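Cysteine protease-like VirA (Shigella flexneri, PDB 3EB8) is a secreted virulence effector that promotes bacterial entry into epithelial cells and spread between them, although its reported protease action on alpha-tubulin is disputed. Local coordinates at residues 93-98 with 113-118; 77-82 with 87-92; 168-173 with 230-235; 156-161 with 234-239. One frame throughout, in Å; residues are numbered along the deposited sequence.

Interaction 1: residues 93-98 with 113-118; sequences HTITAP and IETAIN
With CG2 anti to the backbone N and OG1 beside that N (chi1 -59°), T115 splits its two branches between different residues of 93-98. The methyl branch goes to I95, whose own CG2 is likewise anti to its backbone N; the two CG2 atoms meet at 3.7 Å, with the side chains crossing at a slant. The hydroxyl branch lies against A97, where OG1 is 3.3 Å from CB, and beside P98, where OG1 is 3.6 Å from the ring carbon CD. The closeness of the chains, 5.9 Å between the CA atoms of A97 and T115, suits a single-methyl residue at 97.

Within residues 113-118 T115 makes the contact, while V112 and E111, earlier in the helix, also reach A97 and P98. Helix 110-118 lies against the mixed sheet, touching strand 94-97 and, through T115 and A116, I354 of strand 348-356, which pairs in parallel with 94-97.

A beta-branched threonine fits because it offers a methyl to the apolar I95 while its hydroxyl need not seek the strand: OG1 bonds to the carbonyl oxygen of E111, one turn back in its own helix.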
loop_
_atom_site.group_PDB
_atom_site.type_symbol
_atom_site.label_atom_id
_atom_site.label_comp_id
_atom_site.label_asym_id
_atom_site.label_seq_id
_atom_site.Cartn_x
_atom_site.Cartn_y
_atom_site.Cartn_z
ATOM N N HIS A 93 6.876 -11.779 -6.649
ATOM C CA HIS A 93 8.193 -11.513 -7.227
ATOM C C HIS A 93 9.144 -10.796 -6.286
ATOM O O HIS A 93 8.720 -10.172 -5.314
ATOM C CB HIS A 93 8.052 -10.714 -8.520
ATOM C CG HIS A 93 7.562 -11.534 -9.666
ATOM N ND1 HIS A 93 8.408 -12.085 -10.600
ATOM C CD2 HIS A 93 6.312 -11.921 -10.015
ATOM C CE1 HIS A 93 7.700 -12.766 -11.483
ATOM N NE2 HIS A 93 6.425 -12.684 -11.147
ATOM N N THR A 94 10.432 -10.898 -6.589
ATOM C CA THR A 94 11.452 -10.178 -5.856
ATOM C C THR A 94 12.050 -9.087 -6.735
ATOM O O THR A 94 12.558 -9.363 -7.822
ATOM C CB THR A 94 12.555 -11.144 -5.412
ATOM O OG1 THR A 94 12.001 -12.089 -4.485
ATOM C CG2 THR A 94 13.729 -10.397 -4.789
ATOM N N ILE A 95 11.956 -7.846 -6.260
ATOM C CA ILE A 95 12.519 -6.696 -6.939
ATOM C C ILE A 95 13.836 -6.351 -6.269
ATOM O O ILE A 95 13.897 -6.192 -5.050
ATOM C CB ILE A 95 11.582 -5.463 -6.834
ATOM C CG1 ILE A 95 10.158 -5.819 -7.284
ATOM C CG2 ILE A 95 12.143 -4.276 -7.618
ATOM C CD1 ILE A 95 10.100 -6.474 -8.640
ATOM N N THR A 96 14.895 -6.254 -7.057
ATOM C CA THR A 96 16.181 -5.867 -6.512
ATOM C C THR A 96 16.355 -4.355 -6.370
ATOM O O THR A 96 16.119 -3.590 -7.301
ATOM C CB THR A 96 17.299 -6.429 -7.339
ATOM O OG1 THR A 96 17.180 -7.858 -7.377
ATOM C CG2 THR A 96 18.628 -6.054 -6.707
ATOM N N ALA A 97 16.743 -3.930 -5.175
ATOM C CA ALA A 97 17.025 -2.525 -4.908
ATOM C C ALA A 97 18.494 -2.249 -5.189
ATOM O O ALA A 97 19.328 -3.150 -5.102
ATOM C CB ALA A 97 16.696 -2.176 -3.485
ATOM N N PRO A 98 18.809 -0.997 -5.541
ATOM C CA PRO A 98 20.162 -0.569 -5.924
ATOM C C PRO A 98 21.107 -0.380 -4.735
ATOM O O PRO A 98 21.596 0.731 -4.533
ATOM C CB PRO A 98 19.927 0.800 -6.587
ATOM C CG PRO A 98 18.420 0.981 -6.676
ATOM C CD PRO A 98 17.828 0.097 -5.643
ATOM N N ILE A 113 13.875 0.446 1.188
ATOM C CA ILE A 113 12.656 1.134 1.601
ATOM C C ILE A 113 12.049 1.883 0.426
ATOM O O ILE A 113 10.851 1.762 0.154
ATOM C CB ILE A 113 12.935 2.120 2.753
ATOM C CG1 ILE A 113 13.091 1.357 4.070
ATOM C CG2 ILE A 113 11.819 3.146 2.876
ATOM C CD1 ILE A 113 13.991 2.063 5.068
ATOM N N GLU A 114 12.879 2.655 -0.266
ATOM C CA GLU A 114 12.431 3.436 -1.420
ATOM C C GLU A 114 11.850 2.550 -2.533
ATOM O O GLU A 114 10.750 2.799 -3.031
ATOM C CB GLU A 114 13.582 4.283 -1.959
ATOM C CG GLU A 114 13.278 4.985 -3.250
ATOM C CD GLU A 114 12.367 6.174 -3.046
ATOM O OE1 GLU A 114 12.040 6.476 -1.873
ATOM O OE2 GLU A 114 11.975 6.802 -4.056
ATOM N N THR A 115 12.599 1.514 -2.899
ATOM C CA THR A 115 12.150 0.546 -3.882
ATOM C C THR A 115 10.835 -0.097 -3.470
ATOM O O THR A 115 9.935 -0.224 -4.287
ATOM C CB THR A 115 13.186 -0.562 -4.076
ATOM O OG1 THR A 115 14.423 0.019 -4.501
ATOM C CG2 THR A 115 12.687 -1.599 -5.106
ATOM N N ALA A 116 10.724 -0.505 -2.209
ATOM C CA ALA A 116 9.487 -1.113 -1.724
ATOM C C ALA A 116 8.317 -0.140 -1.819
ATOM O O ALA A 116 7.208 -0.524 -2.215
ATOM C CB ALA A 116 9.643 -1.598 -0.302
ATOM N N ILE A 117 8.558 1.116 -1.453
ATOM C CA ILE A 117 7.516 2.122 -1.517
ATOM C C ILE A 117 6.937 2.225 -2.936
ATOM O O ILE A 117 5.725 2.329 -3.125
ATOM C CB ILE A 117 8.021 3.500 -1.018
ATOM C CG1 ILE A 117 8.176 3.505 0.508
ATOM C CG2 ILE A 117 7.087 4.613 -1.437
ATOM C CD1 ILE A 117 8.733 4.828 1.060
ATOM N N ASN A 118 7.799 2.147 -3.937
ATOM C CA ASN A 118 7.370 2.383 -5.311
ATOM C C ASN A 118 7.181 1.157 -6.225
ATOM O O ASN A 118 6.972 1.312 -7.429
ATOM C CB ASN A 118 8.299 3.404 -5.966
ATOM C CG ASN A 118 8.241 4.758 -5.275
ATOM O OD1 ASN A 118 9.254 5.274 -4.805
ATOM N ND2 ASN A 118 7.040 5.326 -5.184
#

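Interaction 2: residues 77-82 with 87-92; sequences NLLSSL and FNLGKV
L82 lies over one face of the F87 ring, and its atoms can be followed outward. CB starts the contact, 4.2 Å from F87 CE1. CG, beside the backbone N and anti to the carbonyl carbon (chi1 -68°), stands farther back but sends CD1 over the ring: CD1 is 4.1 Å from CE1, about the same height above the ring plane, and displaced toward the rim rather than over the centre. Side chain and ring cross at a slant. Beyond the two segments, C120 touches both residues, and M20 of helix 12-21 touches L82.

A turn earlier, L79 slides past L89 in the opposite direction. Its CD2 meets both methyls of L89, CD1 at 4.0 Å and CD2 at 4.1 Å. Four apolar residues therefore join the end of helix 72-81 to the chain around strand 86-87, which pairs in parallel with strand 121-123 of the mixed sheet. Between F87 and L89, N88 centres an inverse gamma turn, closed by a weak bond from L89 N to F87 O, and both flanking side chains point to the helix.

Serines suit the helix end because their hydroxyls can return to its backbone: S80 OG donates to N77 O at 2.8 Å, and S81 OG to L78 O at 3.0 Å. L78 O takes the S81 amide as well, both donors arriving from the same face of its plane.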
loop_
_atom_site.group_PDB
_atom_site.type_symbol
_atom_site.label_atom_id
_atom_site.label_comp_id
_atom_site.label_asym_id
_atom_site.label_seq_id
_atom_site.Cartn_x
_atom_site.Cartn_y
_atom_site.Cartn_z
ATOM N N ASN A 77 12.956 -7.176 -15.529
ATOM C CA ASN A 77 13.253 -5.784 -15.803
ATOM C C ASN A 77 11.939 -4.999 -15.947
ATOM O O ASN A 77 11.770 -3.906 -15.392
ATOM C CB ASN A 77 14.078 -5.694 -17.087
ATOM C CG ASN A 77 14.714 -4.339 -17.277
ATOM O OD1 ASN A 77 14.188 -3.486 -18.000
ATOM N ND2 ASN A 77 15.852 -4.125 -16.622
ATOM N N LEU A 78 10.998 -5.572 -16.694
ATOM C CA LEU A 78 9.686 -4.957 -16.884
ATOM C C LEU A 78 8.973 -4.788 -15.556
ATOM O O LEU A 78 8.406 -3.746 -15.281
ATOM C CB LEU A 78 8.830 -5.792 -17.839
ATOM C CG LEU A 78 7.433 -5.269 -18.176
ATOM C CD1 LEU A 78 6.940 -5.842 -19.495
ATOM C CD2 LEU A 78 6.458 -5.606 -17.090
ATOM N N LEU A 79 9.003 -5.817 -14.724
ATOM C CA LEU A 79 8.345 -5.738 -13.428
ATOM C C LEU A 79 8.859 -4.593 -12.554
ATOM O O LEU A 79 8.090 -3.957 -11.831
ATOM C CB LEU A 79 8.486 -7.061 -12.682
ATOM C CG LEU A 79 7.627 -8.189 -13.243
ATOM C CD1 LEU A 79 7.786 -9.459 -12.415
ATOM C CD2 LEU A 79 6.177 -7.745 -13.314
ATOM N N SER A 80 10.164 -4.341 -12.610
ATOM C CA SER A 80 10.750 -3.317 -11.764
ATOM C C SER A 80 10.370 -1.916 -12.236
ATOM O O SER A 80 10.438 -0.964 -11.469
ATOM C CB SER A 80 12.276 -3.474 -11.674
ATOM O OG SER A 80 12.898 -3.179 -12.911
ATOM N N SER A 81 9.931 -1.789 -13.478
ATOM C CA SER A 81 9.583 -0.475 -13.995
ATOM C C SER A 81 8.080 -0.176 -13.971
ATOM O O SER A 81 7.664 0.938 -14.309
ATOM C CB SER A 81 10.147 -0.301 -15.407
ATOM O OG SER A 81 9.434 -1.110 -16.320
ATOM N N LEU A 82 7.264 -1.164 -13.602
ATOM C CA LEU A 82 5.820 -0.941 -13.457
ATOM C C LEU A 82 5.517 0.008 -12.282
ATOM O O LEU A 82 6.280 0.103 -11.332
ATOM C CB LEU A 82 5.069 -2.269 -13.274
ATOM C CG LEU A 82 5.022 -3.241 -14.462
ATOM C CD1 LEU A 82 4.338 -4.520 -14.065
ATOM C CD2 LEU A 82 4.329 -2.623 -15.660
ATOM N N PHE A 87 -1.078 -5.853 -9.520
ATOM C CA PHE A 87 -1.289 -6.608 -10.744
ATOM C C PHE A 87 -1.509 -8.086 -10.451
ATOM O O PHE A 87 -1.007 -8.628 -9.468
ATOM C CB PHE A 87 -0.103 -6.460 -11.699
ATOM C CG PHE A 87 0.098 -5.068 -12.202
ATOM C CD1 PHE A 87 0.939 -4.190 -11.538
ATOM C CD2 PHE A 87 -0.553 -4.632 -13.345
ATOM C CE1 PHE A 87 1.121 -2.900 -12.007
ATOM C CE2 PHE A 87 -0.376 -3.333 -13.820
ATOM C CZ PHE A 87 0.461 -2.469 -13.154
ATOM N N ASN A 88 -2.257 -8.739 -11.326
ATOM C CA ASN A 88 -2.367 -10.171 -11.241
ATOM C C ASN A 88 -1.150 -10.832 -11.880
ATOM O O ASN A 88 -1.174 -11.181 -13.055
ATOM C CB ASN A 88 -3.666 -10.666 -11.869
ATOM C CG ASN A 88 -4.164 -11.913 -11.205
ATOM O OD1 ASN A 88 -4.086 -13.004 -11.769
ATOM N ND2 ASN A 88 -4.642 -11.773 -9.971
ATOM N N LEU A 89 -0.077 -10.982 -11.103
ATOM C CA LEU A 89 1.146 -11.596 -11.606
ATOM C C LEU A 89 1.171 -13.105 -11.345
ATOM O O LEU A 89 1.975 -13.825 -11.929
ATOM C CB LEU A 89 2.379 -10.924 -11.006
ATOM C CG LEU A 89 2.394 -9.405 -11.114
ATOM C CD1 LEU A 89 3.601 -8.842 -10.408
ATOM C CD2 LEU A 89 2.360 -8.970 -12.563
ATOM N N GLY A 90 0.279 -13.569 -10.472
ATOM C CA GLY A 90 0.169 -14.979 -10.148
ATOM C C GLY A 90 1.400 -15.571 -9.483
ATOM O O GLY A 90 1.602 -16.775 -9.496
ATOM N N LYS A 91 2.211 -14.721 -8.878
ATOM C CA LYS A 91 3.453 -15.154 -8.281
ATOM C C LYS A 91 4.055 -13.960 -7.569
ATOM O O LYS A 91 4.099 -12.858 -8.129
ATOM C CB LYS A 91 4.414 -15.644 -9.369
ATOM C CG LYS A 91 5.820 -15.939 -8.873
ATOM C CD LYS A 91 6.728 -16.319 -10.027
ATOM C CE LYS A 91 8.190 -16.349 -9.614
ATOM N NZ LYS A 91 9.094 -16.446 -10.810
ATOM N N VAL A 92 4.515 -14.168 -6.341
ATOM C CA VAL A 92 5.145 -13.095 -5.591
ATOM C C VAL A 92 6.575 -12.938 -6.073
ATOM O O VAL A 92 7.385 -13.854 -5.928
ATOM C CB VAL A 92 5.133 -13.404 -4.098
ATOM C CG1 VAL A 92 5.793 -12.265 -3.296
ATOM C CG2 VAL A 92 3.694 -13.673 -3.634
#

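Interaction 3: residues 168-173 with 230-235; sequences KLIADL and SALTSA
Helices 167-176 and 226-234 face each other with I170 and L232 as the nearest backbone positions, 9.5 Å apart at their CA atoms, so the space between them is spanned by side chains alone. Of residues 230-235, L232 alone touches the other segment. Its CG is anti to the backbone N (chi1 173°), which carries the branch out toward the neighbouring helix, and one methyl, CD2, serves both partners. L173 CD2 meets it at 3.9 Å and I170 CD1 at 4.2 Å, each tip to tip. I170 and L173, three residues apart, lie on the same side of their helix and both reach this one methyl; long, branched aliphatic chains suit the spacing because their methyl ends span it.

The polar groups named here find partners within their own helix or beyond the pair. K168 NZ forms a salt bridge with D172 OD2, 2.9 Å away and on that oxygen's syn lone pair. This pairing of residues four apart runs along helix 167-176, and N204 of helix 194-204 also bonds to OD2.

Helix 226-234 lies in the tubulin-binding region, residues 182-273, so this contact fastens part of it to a helix that precedes that region. Because the three residues are buried and meet only through methyl groups, the union rests on dispersion and exclusion of water, with no directional bond between the segments to fix the helices' relative rotation.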
loop_
_atom_site.group_PDB
_atom_site.type_symbol
_atom_site.label_atom_id
_atom_site.label_comp_id
_atom_site.label_asym_id
_atom_site.label_seq_id
_atom_site.Cartn_x
_atom_site.Cartn_y
_atom_site.Cartn_z
ATOM N N LYS A 168 3.000 15.026 12.285
ATOM C CA LYS A 168 2.640 15.760 13.491
ATOM C C LYS A 168 1.154 16.151 13.442
ATOM O O LYS A 168 0.464 16.175 14.467
ATOM C CB LYS A 168 3.545 16.991 13.655
ATOM C CG LYS A 168 3.147 17.943 14.776
ATOM C CD LYS A 168 3.359 17.319 16.153
ATOM C CE LYS A 168 3.266 18.368 17.260
ATOM N NZ LYS A 168 2.097 19.278 17.070
ATOM N N LEU A 169 0.673 16.457 12.243
ATOM C CA LEU A 169 -0.718 16.820 12.034
ATOM C C LEU A 169 -1.613 15.609 12.217
ATOM O O LEU A 169 -2.724 15.728 12.732
ATOM C CB LEU A 169 -0.919 17.383 10.631
ATOM C CG LEU A 169 -2.363 17.617 10.209
ATOM C CD1 LEU A 169 -3.094 18.464 11.247
ATOM C CD2 LEU A 169 -2.399 18.282 8.843
ATOM N N ILE A 170 -1.133 14.442 11.791
ATOM C CA ILE A 170 -1.871 13.221 12.056
ATOM C C ILE A 170 -1.946 12.975 13.564
ATOM O O ILE A 170 -3.014 12.651 14.095
ATOM C CB ILE A 170 -1.257 11.997 11.373
ATOM C CG1 ILE A 170 -1.161 12.201 9.848
ATOM C CG2 ILE A 170 -2.040 10.741 11.760
ATOM C CD1 ILE A 170 -2.468 12.136 9.120
ATOM N N ALA A 171 -0.819 13.129 14.258
ATOM C CA ALA A 171 -0.800 12.929 15.705
ATOM C C ALA A 171 -1.732 13.917 16.413
ATOM O O ALA A 171 -2.429 13.549 17.351
ATOM C CB ALA A 171 0.621 13.043 16.253
ATOM N N ASP A 172 -1.750 15.168 15.964
ATOM C CA ASP A 172 -2.651 16.147 16.567
ATOM C C ASP A 172 -4.123 15.784 16.312
ATOM O O ASP A 172 -4.968 15.933 17.190
ATOM C CB ASP A 172 -2.364 17.565 16.059
ATOM C CG ASP A 172 -1.053 18.127 16.568
ATOM O OD1 ASP A 172 -0.468 17.532 17.498
ATOM O OD2 ASP A 172 -0.614 19.177 16.038
ATOM N N LEU A 173 -4.421 15.320 15.102
ATOM C CA LEU A 173 -5.772 14.892 14.748
ATOM C C LEU A 173 -6.205 13.691 15.583
ATOM O O LEU A 173 -7.265 13.693 16.189
ATOM C CB LEU A 173 -5.842 14.529 13.261
ATOM C CG LEU A 173 -7.135 13.874 12.753
ATOM C CD1 LEU A 173 -8.297 14.836 12.842
ATOM C CD2 LEU A 173 -6.980 13.393 11.315
ATOM N N SER A 230 -12.582 7.460 9.028
ATOM C CA SER A 230 -12.758 6.024 8.967
ATOM C C SER A 230 -11.737 5.412 8.028
ATOM O O SER A 230 -11.149 4.379 8.344
ATOM C CB SER A 230 -14.188 5.685 8.514
ATOM O OG SER A 230 -15.147 6.038 9.503
ATOM N N ALA A 231 -11.517 6.061 6.883
ATOM C CA ALA A 231 -10.564 5.570 5.883
ATOM C C ALA A 231 -9.120 5.611 6.397
ATOM O O ALA A 231 -8.369 4.636 6.273
ATOM C CB ALA A 231 -10.680 6.371 4.613
ATOM N N LEU A 232 -8.739 6.754 6.962
ATOM C CA LEU A 232 -7.418 6.928 7.558
ATOM C C LEU A 232 -7.133 5.920 8.687
ATOM O O LEU A 232 -6.088 5.252 8.698
ATOM C CB LEU A 232 -7.285 8.348 8.097
ATOM C CG LEU A 232 -6.035 8.703 8.906
ATOM C CD1 LEU A 232 -4.750 8.485 8.093
ATOM C CD2 LEU A 232 -6.128 10.140 9.409
ATOM N N THR A 233 -8.060 5.810 9.639
ATOM C CA THR A 233 -7.828 4.950 10.803
ATOM C C THR A 233 -7.871 3.477 10.430
ATOM O O THR A 233 -7.051 2.695 10.874
ATOM C CB THR A 233 -8.795 5.251 11.986
ATOM O OG1 THR A 233 -10.157 5.048 11.586
ATOM C CG2 THR A 233 -8.622 6.691 12.456
ATOM N N SER A 234 -8.810 3.107 9.577
ATOM C CA SER A 234 -8.930 1.713 9.194
ATOM C C SER A 234 -7.639 1.179 8.590
ATOM O O SER A 234 -7.365 -0.025 8.682
ATOM C CB SER A 234 -10.069 1.530 8.198
ATOM O OG SER A 234 -9.717 2.014 6.921
ATOM N N ALA A 235 -6.866 2.069 7.965
ATOM C CA ALA A 235 -5.659 1.683 7.234
ATOM C C ALA A 235 -4.596 1.069 8.143
ATOM O O ALA A 235 -3.701 0.376 7.674
ATOM C CB ALA A 235 -5.066 2.876 6.456
#

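Interaction 4: residues 156-161 with 234-239; sequences TKIYFN and SAFWQS
Aliphatic-to-aromatic packing carries this contact: I158 and T156 both reach the edge of the F236 ring. I158 CD1 lies in the ring plane, 3.9 Å from CZ, and the two side chains cross at about a right angle. T156 contributes its methyl, CG2, 4.4 Å from CE2 and also near the ring plane. With CG beside the backbone N and anti to the carbonyl carbon (chi1 -68°), the far end of the F236 ring comes up to the strand. A large, flat residue suits the gap, for the CA atoms of I158 and A235 are 10.0 Å apart.

T156 and I158 stand two residues apart, so their side chains leave the same side of the backbone. Strand 157-160 runs parallel to strand 274-283 in the mixed sheet, and F236 packs on this side from the loop after helix 226-234. The ring also touches I144 and I148 of helix 140-149 and meets the H277 ring at about 50°, in the packing between the sheet and that helix.

Hydrogen bonds belong to the surroundings. The hydroxyl of T156 pairs with the D147 carboxylate and with the backbone N of H277, which allows a polar residue to be buried here. A type I turn from S234 to W237, with W237 N bonded to S234 O at 3.1 Å, sets F236 at its third position.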
loop_
_atom_site.group_PDB
_atom_site.type_symbol
_atom_site.label_atom_id
_atom_site.label_comp_id
_atom_site.label_asym_id
_atom_site.label_seq_id
_atom_site.Cartn_x
_atom_site.Cartn_y
_atom_site.Cartn_z
ATOM N N THR A 156 6.716 5.375 8.159
ATOM C CA THR A 156 5.299 5.711 7.941
ATOM C C THR A 156 5.127 7.024 7.156
ATOM O O THR A 156 5.693 8.068 7.520
ATOM C CB THR A 156 4.492 5.780 9.287
ATOM O OG1 THR A 156 4.498 4.497 9.930
ATOM C CG2 THR A 156 3.050 6.204 9.044
ATOM N N LYS A 157 4.367 6.959 6.066
ATOM C CA LYS A 157 3.985 8.154 5.324
ATOM C C LYS A 157 2.548 8.067 4.889
ATOM O O LYS A 157 2.081 7.014 4.477
ATOM C CB LYS A 157 4.867 8.352 4.105
ATOM C CG LYS A 157 6.271 8.799 4.447
ATOM C CD LYS A 157 7.131 8.914 3.200
ATOM C CE LYS A 157 8.510 9.449 3.543
ATOM N NZ LYS A 157 9.483 9.091 2.475
ATOM N N ILE A 158 1.842 9.182 4.970
ATOM C CA ILE A 158 0.431 9.189 4.664
ATOM C C ILE A 158 0.140 10.287 3.670
ATOM O O ILE A 158 0.550 11.431 3.865
ATOM C CB ILE A 158 -0.405 9.416 5.921
ATOM C CG1 ILE A 158 -0.064 8.365 6.969
ATOM C CG2 ILE A 158 -1.910 9.394 5.567
ATOM C CD1 ILE A 158 -0.281 8.831 8.374
ATOM N N TYR A 159 -0.579 9.936 2.610
ATOM C CA TYR A 159 -0.895 10.880 1.544
ATOM C C TYR A 159 -2.388 10.960 1.266
ATOM O O TYR A 159 -3.073 9.947 1.251
ATOM C CB TYR A 159 -0.203 10.477 0.249
ATOM C CG TYR A 159 1.266 10.295 0.370
ATOM C CD1 TYR A 159 1.803 9.051 0.666
ATOM C CD2 TYR A 159 2.137 11.367 0.190
ATOM C CE1 TYR A 159 3.175 8.872 0.785
ATOM C CE2 TYR A 159 3.515 11.201 0.303
ATOM C CZ TYR A 159 4.031 9.948 0.594
ATOM O OH TYR A 159 5.389 9.766 0.720
ATOM N N PHE A 160 -2.894 12.166 1.056
ATOM C CA PHE A 160 -4.165 12.294 0.371
ATOM C C PHE A 160 -3.909 12.888 -1.003
ATOM O O PHE A 160 -3.318 13.959 -1.123
ATOM C CB PHE A 160 -5.149 13.160 1.144
ATOM C CG PHE A 160 -6.443 13.364 0.424
ATOM C CD1 PHE A 160 -7.512 12.525 0.643
ATOM C CD2 PHE A 160 -6.584 14.375 -0.490
ATOM C CE1 PHE A 160 -8.696 12.709 -0.036
ATOM C CE2 PHE A 160 -7.763 14.554 -1.166
ATOM C CZ PHE A 160 -8.817 13.726 -0.940
ATOM N N ASN A 161 -4.343 12.186 -2.041
ATOM C CA ASN A 161 -4.113 12.637 -3.411
ATOM C C ASN A 161 -2.694 13.122 -3.675
ATOM O O ASN A 161 -2.486 14.215 -4.181
ATOM C CB ASN A 161 -5.143 13.696 -3.819
ATOM C CG ASN A 161 -6.247 13.120 -4.695
ATOM O OD1 ASN A 161 -6.020 12.841 -5.875
ATOM N ND2 ASN A 161 -7.444 12.926 -4.121
ATOM N N SER A 234 -8.810 3.107 9.577
ATOM C CA SER A 234 -8.930 1.713 9.194
ATOM C C SER A 234 -7.639 1.179 8.590
ATOM O O SER A 234 -7.365 -0.025 8.682
ATOM C CB SER A 234 -10.069 1.530 8.198
ATOM O OG SER A 234 -9.717 2.014 6.921
ATOM N N ALA A 235 -6.866 2.069 7.965
ATOM C CA ALA A 235 -5.659 1.683 7.234
ATOM C C ALA A 235 -4.596 1.069 8.143
ATOM O O ALA A 235 -3.701 0.376 7.674
ATOM C CB ALA A 235 -5.066 2.876 6.456
ATOM N N PHE A 236 -4.707 1.339 9.442
ATOM C CA PHE A 236 -3.722 0.874 10.415
ATOM C C PHE A 236 -4.116 -0.452 11.103
ATOM O O PHE A 236 -3.314 -1.021 11.834
ATOM C CB PHE A 236 -3.437 1.959 11.469
ATOM C CG PHE A 236 -2.728 3.173 10.929
ATOM C CD1 PHE A 236 -3.437 4.198 10.324
ATOM C CD2 PHE A 236 -1.344 3.292 11.033
ATOM C CE1 PHE A 236 -2.777 5.318 9.827
ATOM C CE2 PHE A 236 -0.682 4.410 10.535
ATOM C CZ PHE A 236 -1.398 5.425 9.935
ATOM N N TRP A 237 -5.340 -0.945 10.890
ATOM C CA TRP A 237 -5.727 -2.184 11.570
ATOM C C TRP A 237 -4.696 -3.322 11.317
ATOM O O TRP A 237 -4.345 -3.622 10.170
ATOM C CB TRP A 237 -7.163 -2.620 11.225
ATOM C CG TRP A 237 -7.603 -3.832 12.033
ATOM C CD1 TRP A 237 -7.419 -4.036 13.379
ATOM C CD2 TRP A 237 -8.280 -4.991 11.549
ATOM N NE1 TRP A 237 -7.934 -5.242 13.752
ATOM C CE2 TRP A 237 -8.469 -5.856 12.653
ATOM C CE3 TRP A 237 -8.771 -5.377 10.293
ATOM C CZ2 TRP A 237 -9.124 -7.093 12.542
ATOM C CZ3 TRP A 237 -9.427 -6.614 10.182
ATOM C CH2 TRP A 237 -9.588 -7.459 11.309
ATOM N N GLN A 238 -4.207 -3.942 12.389
ATOM C CA GLN A 238 -3.083 -4.879 12.274
ATOM C C GLN A 238 -3.370 -6.108 11.407
ATOM O O GLN A 238 -2.458 -6.671 10.816
ATOM C CB GLN A 238 -2.619 -5.316 13.658
ATOM C CG GLN A 238 -3.722 -5.917 14.524
ATOM C CD GLN A 238 -3.206 -6.382 15.884
ATOM O OE1 GLN A 238 -3.442 -5.736 16.915
ATOM N NE2 GLN A 238 -2.481 -7.501 15.887
ATOM N N SER A 239 -4.633 -6.523 11.341
ATOM C CA SER A 239 -5.030 -7.705 10.558
ATOM C C SER A 239 -5.819 -7.324 9.310
ATOM O O SER A 239 -6.496 -8.147 8.715
ATOM C CB SER A 239 -5.842 -8.670 11.417
ATOM O OG SER A 239 -5.154 -8.944 12.615
#

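Overall arrangement
From the N terminus, interaction 2 closes first, a short loop joining helix 72-81 to the chain after strand 86-87. Interaction 1 follows in series, bringing helix 110-118 back onto strand 94-97; the two touch where H93 meets L79 and I95 meets S80. Interactions 4 and 3 open later and close far along the chain: interaction 3 opens within the span of interaction 4, and both end on a run sharing S234 and A235. These two also touch where I158 packs against I170 and L232. Interactions 1 and 4 reach the same mixed sheet, their centres about 19 Å apart, while interactions 1 and 3 lie on opposite sides of the chain's centre.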